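Local coordinates for putative capsular polysaccharide biosynthesis protein (PDB 6EWJ) that probably acts as a pyridoxal-phosphate-dependent sugar aminotransferase, an essential enzyme of teichoic acid biosynthesis in the pneumococcus, at residues 190-202 against 212-224. Residues are numbered along the deposited sequence; the frame is centred on the assembly and turned at random.
Sequences SGSIADFTSFSFH and GGSATWKANPVID
Two donors grip Asp-195 O: the backbone N of Lys-218 at 3.2 Å, 45° out of the carbonyl plane, and a water that also donates to Lys-218 O. Extended beyond CG, the Lys-218 chain runs past Ala-194 O and brings NZ to Ile-193 O at 2.8 Å, so the lysine straps residues 193-195 from its side chain and its backbone N. Asp-195 OD1 stays 4.5 Å from that NZ, too far for a salt bridge; OD2 forms one with Arg-170 NH1.

Beyond this end the strands run antiparallel (160° between axes), Thr-197 with Thr-216 and Phe-199 with Ser-214 forming the hydrogen-bonded pairs. Ser-214 OG, set between its backbone N and carbonyl carbon (chi1 71°), lies near the plane of the Phe-199 ring, 3.4 Å from CD2 at its edge. Phe-201 lays one ring face over Gly-213 CA, 3.9 Å from the centroid, a CH-pi contact. On the Phe-196 side, Trp-217 CB sits 3.7 Å from Phe-196 CD2, the two rings oblique.

The antiparallel pair reaches the cofactor site through Ser-200, which binds pyridoxal phosphate, absent here. In the seven-stranded mixed sheet of the fold type I aminotransferase large domain, strand 172-177 flanks strand 196-200 and strand 58-61 flanks strand 213-217, while helix 144-153 touches Lys-218 through Phe-148.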
ATOM      1  N   SER A 190     -20.941   8.880  10.673  1.00 23.58           N
ATOM      2  CA  SER A 190     -20.483   8.396   9.362  1.00 23.14           C
ATOM      3  C   SER A 190     -19.736   7.103   9.646  1.00 22.27           C
ATOM      4  O   SER A 190     -19.080   6.980  10.714  1.00 21.91           O
ATOM      5  CB  SER A 190     -19.621   9.419   8.640  1.00 22.98           C
ATOM      6  OG  SER A 190     -19.581   9.093   7.250  1.00 23.86           O
ATOM      7  N   GLY A 191     -19.946   6.120   8.791  1.00 21.65           N
ATOM      8  CA  GLY A 191     -19.517   4.739   9.060  1.00 21.87           C
ATOM      9  C   GLY A 191     -20.725   3.825   9.257  1.00 23.05           C
ATOM     10  O   GLY A 191     -20.755   2.736   8.726  1.00 22.73           O
ATOM     11  N   SER A 192     -21.738   4.337   9.969  1.00 23.76           N
ATOM     12  CA  SER A 192     -22.975   3.610  10.269  1.00 25.04           C
ATOM     13  C   SER A 192     -24.121   3.881   9.296  1.00 25.35           C
ATOM     14  O   SER A 192     -25.189   3.317   9.450  1.00 26.23           O
ATOM     15  CB  SER A 192     -23.453   3.949  11.688  1.00 25.54           C
ATOM     16  OG  SER A 192     -23.969   5.267  11.784  1.00 26.24           O
ATOM     17  N   ILE A 193     -23.902   4.688   8.258  1.00 25.02           N
ATOM     18  CA  ILE A 193     -25.007   5.144   7.418  1.00 25.50           C
ATOM     19  C   ILE A 193     -25.049   4.388   6.079  1.00 25.14           C
ATOM     20  O   ILE A 193     -26.069   3.823   5.700  1.00 25.50           O
ATOM     21  CB  ILE A 193     -24.920   6.643   7.216  1.00 25.58           C
ATOM     22  CG1 ILE A 193     -24.855   7.353   8.572  1.00 26.40           C
ATOM     23  CG2 ILE A 193     -26.132   7.147   6.424  1.00 26.59           C
ATOM     24  CD1 ILE A 193     -24.146   8.684   8.519  1.00 25.90           C
ATOM     25  N   ALA A 194     -23.952   4.459   5.352  1.00 23.63           N
ATOM     26  CA  ALA A 194     -23.819   3.751   4.106  1.00 23.61           C
ATOM     27  C   ALA A 194     -23.645   2.273   4.377  1.00 23.86           C
ATOM     28  O   ALA A 194     -23.376   1.859   5.504  1.00 23.68           O
ATOM     29  CB  ALA A 194     -22.631   4.288   3.341  1.00 22.68           C
ATOM     30  N   ASP A 195     -23.815   1.484   3.329  1.00 24.44           N
ATOM     31  CA  ASP A 195     -23.528   0.046   3.393  1.00 24.84           C
ATOM     32  C   ASP A 195     -22.065  -0.236   3.757  1.00 23.36           C
ATOM     33  O   ASP A 195     -21.750  -1.028   4.650  1.00 23.96           O
ATOM     34  CB  ASP A 195     -23.921  -0.619   2.081  1.00 25.47           C
ATOM     35  CG  ASP A 195     -25.390  -0.521   1.803  1.00 26.62           C
ATOM     36  OD1 ASP A 195     -26.217  -0.780   2.719  1.00 27.98           O
ATOM     37  OD2 ASP A 195     -25.759  -0.206   0.643  1.00 26.39           O
ATOM     38  N   PHE A 196     -21.167   0.441   3.085  1.00 22.27           N
ATOM     39  CA  PHE A 196     -19.736   0.422   3.418  1.00 20.67           C
ATOM     40  C   PHE A 196     -19.246   1.861   3.443  1.00 19.84           C
ATOM     41  O   PHE A 196     -19.817   2.733   2.737  1.00 19.95           O
ATOM     42  CB  PHE A 196     -18.910  -0.374   2.371  1.00 20.51           C
ATOM     43  CG  PHE A 196     -19.217  -1.830   2.303  1.00 21.04           C
ATOM     44  CD1 PHE A 196     -20.320  -2.288   1.594  1.00 22.00           C
ATOM     45  CD2 PHE A 196     -18.381  -2.754   2.889  1.00 21.08           C
ATOM     46  CE1 PHE A 196     -20.605  -3.635   1.522  1.00 22.60           C
ATOM     47  CE2 PHE A 196     -18.637  -4.113   2.809  1.00 21.79           C
ATOM     48  CZ  PHE A 196     -19.758  -4.560   2.131  1.00 22.70           C
ATOM     49  N   THR A 197     -18.189   2.108   4.216  1.00 19.03           N
ATOM     50  CA  THR A 197     -17.575   3.430   4.300  1.00 18.59           C
ATOM     51  C   THR A 197     -16.042   3.324   4.272  1.00 18.28           C
ATOM     52  O   THR A 197     -15.461   2.484   4.984  1.00 18.28           O
ATOM     53  CB  THR A 197     -18.044   4.190   5.563  1.00 18.84           C
ATOM     54  OG1 THR A 197     -19.482   4.231   5.593  1.00 18.94           O
ATOM     55  CG2 THR A 197     -17.501   5.608   5.606  1.00 18.26           C
ATOM     56  N   SER A 198     -15.395   4.200   3.501  1.00 17.83           N
ATOM     57  CA  SER A 198     -13.943   4.447   3.634  1.00 17.73           C
ATOM     58  C   SER A 198     -13.627   5.770   4.303  1.00 17.03           C
ATOM     59  O   SER A 198     -14.203   6.790   3.989  1.00 17.07           O
ATOM     60  CB  SER A 198     -13.195   4.439   2.258  1.00 17.87           C
ATOM     61  OG  SER A 198     -13.893   5.246   1.349  1.00 19.80           O
ATOM     62  N   PHE A 199     -12.634   5.736   5.157  1.00 16.77           N
ATOM     63  CA  PHE A 199     -12.085   6.888   5.830  1.00 16.59           C
ATOM     64  C   PHE A 199     -10.624   7.082   5.492  1.00 16.39           C
ATOM     65  O   PHE A 199      -9.905   6.113   5.144  1.00 16.43           O
ATOM     66  CB  PHE A 199     -12.181   6.680   7.349  1.00 17.00           C
ATOM     67  CG  PHE A 199     -13.592   6.686   7.891  1.00 17.34           C
ATOM     68  CD1 PHE A 199     -14.267   7.873   8.076  1.00 17.60           C
ATOM     69  CD2 PHE A 199     -14.228   5.486   8.268  1.00 18.06           C
ATOM     70  CE1 PHE A 199     -15.584   7.898   8.568  1.00 18.15           C
ATOM     71  CE2 PHE A 199     -15.529   5.496   8.774  1.00 18.10           C
ATOM     72  CZ  PHE A 199     -16.185   6.701   8.938  1.00 18.73           C
ATOM     73  N   SER A 200     -10.154   8.313   5.665  1.00 16.35           N
ATOM     74  CA  SER A 200      -8.773   8.668   5.324  1.00 16.29           C
ATOM     75  C   SER A 200      -8.165   9.252   6.589  1.00 16.77           C
ATOM     76  O   SER A 200      -8.774  10.100   7.209  1.00 17.36           O
ATOM     77  CB  SER A 200      -8.666   9.748   4.252  1.00 15.81           C
ATOM     78  OG  SER A 200      -7.317  10.136   4.040  1.00 16.18           O
ATOM     79  N   PHE A 201      -6.922   8.853   6.846  1.00 16.79           N
ATOM     80  CA  PHE A 201      -6.104   9.398   7.907  1.00 17.62           C
ATOM     81  C   PHE A 201      -4.830   9.983   7.324  1.00 17.92           C
ATOM     82  O   PHE A 201      -3.766  10.025   7.978  1.00 17.77           O
ATOM     83  CB  PHE A 201      -5.748   8.292   8.953  1.00 18.05           C
ATOM     84  CG  PHE A 201      -6.866   7.381   9.320  1.00 17.97           C
ATOM     85  CD1 PHE A 201      -8.164   7.840   9.537  1.00 18.87           C
ATOM     86  CD2 PHE A 201      -6.605   6.062   9.570  1.00 18.63           C
ATOM     87  CE1 PHE A 201      -9.179   6.966   9.914  1.00 18.94           C
ATOM     88  CE2 PHE A 201      -7.613   5.186  10.007  1.00 18.87           C
ATOM     89  CZ  PHE A 201      -8.891   5.633  10.135  1.00 18.99           C
ATOM     90  N   HIS A 202      -4.905  10.462   6.078  1.00 18.43           N
ATOM     91  CA  HIS A 202      -3.781  11.139   5.436  1.00 18.69           C
ATOM     92  C   HIS A 202      -3.299  12.342   6.242  1.00 19.28           C
ATOM     93  O   HIS A 202      -4.107  12.939   7.033  1.00 20.51           O
ATOM     94  CB  HIS A 202      -4.183  11.539   4.007  1.00 18.33           C
ATOM     95  CG  HIS A 202      -3.080  12.185   3.235  1.00 18.63           C
ATOM     96  ND1 HIS A 202      -2.919  13.555   3.168  1.00 19.42           N
ATOM     97  CD2 HIS A 202      -2.095  11.659   2.483  1.00 19.07           C
ATOM     98  CE1 HIS A 202      -1.861  13.838   2.423  1.00 19.67           C
ATOM     99  NE2 HIS A 202      -1.326  12.700   2.018  1.00 19.13           N
ATOM    100  N   GLY A 212      -2.830   6.602   6.033  1.00 17.87           N
ATOM    101  CA  GLY A 212      -3.672   5.562   6.550  1.00 17.04           C
ATOM    102  C   GLY A 212      -5.118   5.767   6.159  1.00 16.64           C
ATOM    103  O   GLY A 212      -5.509   6.795   5.581  1.00 17.02           O
ATOM    104  N   GLY A 213      -5.922   4.761   6.455  1.00 15.81           N
ATOM    105  CA  GLY A 213      -7.330   4.846   6.307  1.00 15.45           C
ATOM    106  C   GLY A 213      -7.959   3.574   6.771  1.00 15.58           C
ATOM    107  O   GLY A 213      -7.286   2.679   7.388  1.00 15.14           O
ATOM    108  N   SER A 214      -9.272   3.526   6.602  1.00 15.45           N
ATOM    109  CA  SER A 214     -10.010   2.358   7.004  1.00 15.91           C
ATOM    110  C   SER A 214     -11.209   2.082   6.132  1.00 15.90           C
ATOM    111  O   SER A 214     -11.775   3.005   5.530  1.00 17.08           O
ATOM    112  CB  SER A 214     -10.437   2.486   8.505  1.00 16.02           C
ATOM    113  OG  SER A 214     -11.466   3.479   8.654  1.00 15.77           O
ATOM    114  N   ALA A 215     -11.640   0.830   6.178  1.00 16.44           N
ATOM    115  CA  ALA A 215     -12.934   0.364   5.670  1.00 16.98           C
ATOM    116  C   ALA A 215     -13.784  -0.160   6.814  1.00 17.64           C
ATOM    117  O   ALA A 215     -13.322  -0.914   7.684  1.00 17.99           O
ATOM    118  CB  ALA A 215     -12.745  -0.762   4.682  1.00 17.52           C
ATOM    119  N   THR A 216     -15.045   0.197   6.782  1.00 18.48           N
ATOM    120  CA  THR A 216     -16.012  -0.393   7.657  1.00 19.93           C
ATOM    121  C   THR A 216     -17.355  -0.532   6.926  1.00 20.98           C
ATOM    122  O   THR A 216     -17.492  -0.132   5.759  1.00 20.89           O
ATOM    123  CB  THR A 216     -16.129   0.414   8.977  1.00 20.17           C
ATOM    124  OG1 THR A 216     -16.873  -0.332   9.959  1.00 20.41           O
ATOM    125  CG2 THR A 216     -16.791   1.789   8.731  1.00 19.96           C
ATOM    126  N   TRP A 217     -18.335  -1.097   7.637  1.00 22.11           N
ATOM    127  CA  TRP A 217     -19.638  -1.371   7.089  1.00 23.47           C
ATOM    128  C   TRP A 217     -20.670  -1.295   8.194  1.00 24.80           C
ATOM    129  O   TRP A 217     -20.393  -1.646   9.339  1.00 25.21           O
ATOM    130  CB  TRP A 217     -19.704  -2.740   6.394  1.00 24.19           C
ATOM    131  CG  TRP A 217     -19.302  -3.905   7.254  1.00 24.52           C
ATOM    132  CD1 TRP A 217     -20.135  -4.698   8.034  1.00 26.17           C
ATOM    133  CD2 TRP A 217     -17.991  -4.421   7.404  1.00 23.97           C
ATOM    134  NE1 TRP A 217     -19.387  -5.673   8.679  1.00 26.15           N
ATOM    135  CE2 TRP A 217     -18.068  -5.520   8.295  1.00 25.34           C
ATOM    136  CE3 TRP A 217     -16.737  -4.041   6.899  1.00 23.57           C
ATOM    137  CZ2 TRP A 217     -16.944  -6.239   8.663  1.00 25.04           C
ATOM    138  CZ3 TRP A 217     -15.600  -4.774   7.287  1.00 23.23           C
ATOM    139  CH2 TRP A 217     -15.722  -5.848   8.153  1.00 23.95           C
ATOM    140  N   LYS A 218     -21.870  -0.870   7.848  1.00 26.32           N
ATOM    141  CA  LYS A 218     -22.906  -0.820   8.861  1.00 28.40           C
ATOM    142  C   LYS A 218     -23.447  -2.234   9.147  1.00 29.14           C
ATOM    143  O   LYS A 218     -23.448  -3.110   8.282  1.00 28.93           O
ATOM    144  CB  LYS A 218     -23.985   0.198   8.492  1.00 29.83           C
ATOM    145  CG  LYS A 218     -25.041  -0.255   7.515  1.00 31.35           C
ATOM    146  CD  LYS A 218     -25.993   0.920   7.282  1.00 32.65           C
ATOM    147  CE  LYS A 218     -27.143   0.539   6.376  1.00 34.44           C
ATOM    148  NZ  LYS A 218     -27.896   1.777   6.052  1.00 35.74           N
ATOM    149  N   ALA A 219     -23.886  -2.439  10.386  1.00 30.16           N
ATOM    150  CA  ALA A 219     -24.471  -3.711  10.788  1.00 31.42           C
ATOM    151  C   ALA A 219     -25.595  -4.061   9.820  1.00 32.62           C
ATOM    152  O   ALA A 219     -26.440  -3.236   9.523  1.00 32.69           O
ATOM    153  CB  ALA A 219     -24.999  -3.635  12.226  1.00 32.30           C
ATOM    154  N   ASN A 220     -25.596  -5.298   9.361  1.00 33.82           N
ATOM    155  CA  ASN A 220     -26.615  -5.790   8.467  1.00 35.39           C
ATOM    156  C   ASN A 220     -26.736  -7.293   8.697  1.00 37.08           C
ATOM    157  O   ASN A 220     -25.726  -8.004   8.667  1.00 38.58           O
ATOM    158  CB  ASN A 220     -26.237  -5.480   7.017  1.00 34.46           C
ATOM    159  CG  ASN A 220     -27.377  -5.736   6.042  1.00 35.17           C
ATOM    160  OD1 ASN A 220     -28.072  -6.761   6.130  1.00 35.80           O
ATOM    161  ND2 ASN A 220     -27.581  -4.807   5.105  1.00 34.22           N
ATOM    162  N   PRO A 221     -27.958  -7.797   8.914  1.00 39.04           N
ATOM    163  CA  PRO A 221     -28.117  -9.237   9.115  1.00 40.44           C
ATOM    164  C   PRO A 221     -27.532 -10.141   8.018  1.00 40.18           C
ATOM    165  O   PRO A 221     -27.157 -11.260   8.340  1.00 41.87           O
ATOM    166  CB  PRO A 221     -29.644  -9.403   9.215  1.00 42.03           C
ATOM    167  CG  PRO A 221     -30.103  -8.127   9.818  1.00 41.85           C
ATOM    168  CD  PRO A 221     -29.230  -7.077   9.161  1.00 39.87           C
ATOM    169  N   VAL A 222     -27.424  -9.665   6.768  1.00 39.22           N
ATOM    170  CA  VAL A 222     -26.900 -10.491   5.681  1.00 38.37           C
ATOM    171  C   VAL A 222     -25.373 -10.540   5.682  1.00 36.37           C
ATOM    172  O   VAL A 222     -24.786 -11.296   4.928  1.00 35.98           O
ATOM    173  CB  VAL A 222     -27.413 -10.082   4.223  1.00 38.70           C
ATOM    174  CG1 VAL A 222     -28.900  -9.699   4.124  1.00 39.79           C
ATOM    175  CG2 VAL A 222     -26.574  -8.988   3.560  1.00 37.25           C
ATOM    176  N   ILE A 223     -24.711  -9.742   6.515  1.00 35.19           N
ATOM    177  CA  ILE A 223     -23.263  -9.820   6.643  1.00 33.21           C
ATOM    178  C   ILE A 223     -22.843 -10.482   7.975  1.00 33.49           C
ATOM    179  O   ILE A 223     -23.153  -9.983   9.055  1.00 32.57           O
ATOM    180  CB  ILE A 223     -22.635  -8.442   6.572  1.00 32.00           C
ATOM    181  CG1 ILE A 223     -22.892  -7.854   5.168  1.00 32.17           C
ATOM    182  CG2 ILE A 223     -21.142  -8.474   6.871  1.00 30.45           C
ATOM    183  CD1 ILE A 223     -22.491  -6.406   5.047  1.00 31.53           C
ATOM    184  N   ASP A 224     -22.076 -11.560   7.852  1.00 33.31           N
ATOM    185  CA  ASP A 224     -21.301 -12.120   8.967  1.00 34.21           C
ATOM    186  C   ASP A 224     -20.068 -11.240   9.126  1.00 33.08           C
ATOM    187  O   ASP A 224     -19.182 -11.231   8.245  1.00 31.14           O
ATOM    188  CB  ASP A 224     -20.932 -13.572   8.650  1.00 35.36           C
ATOM    189  CG  ASP A 224     -20.098 -14.236   9.734  1.00 36.24           C
ATOM    190  OD1 ASP A 224     -19.291 -13.574  10.421  1.00 34.86           O
ATOM    191  OD2 ASP A 224     -20.288 -15.452   9.911  1.00 39.46           O
TER
HETATM  192  O   HOH W   1     -23.554  -2.894   5.542  1.00 14.67           O
HETATM  193  O   HOH W   2     -26.020  -2.442   4.840  1.00 19.68           O
HETATM  194  O   HOH W   3      -5.851   8.280   2.536  1.00 19.75           O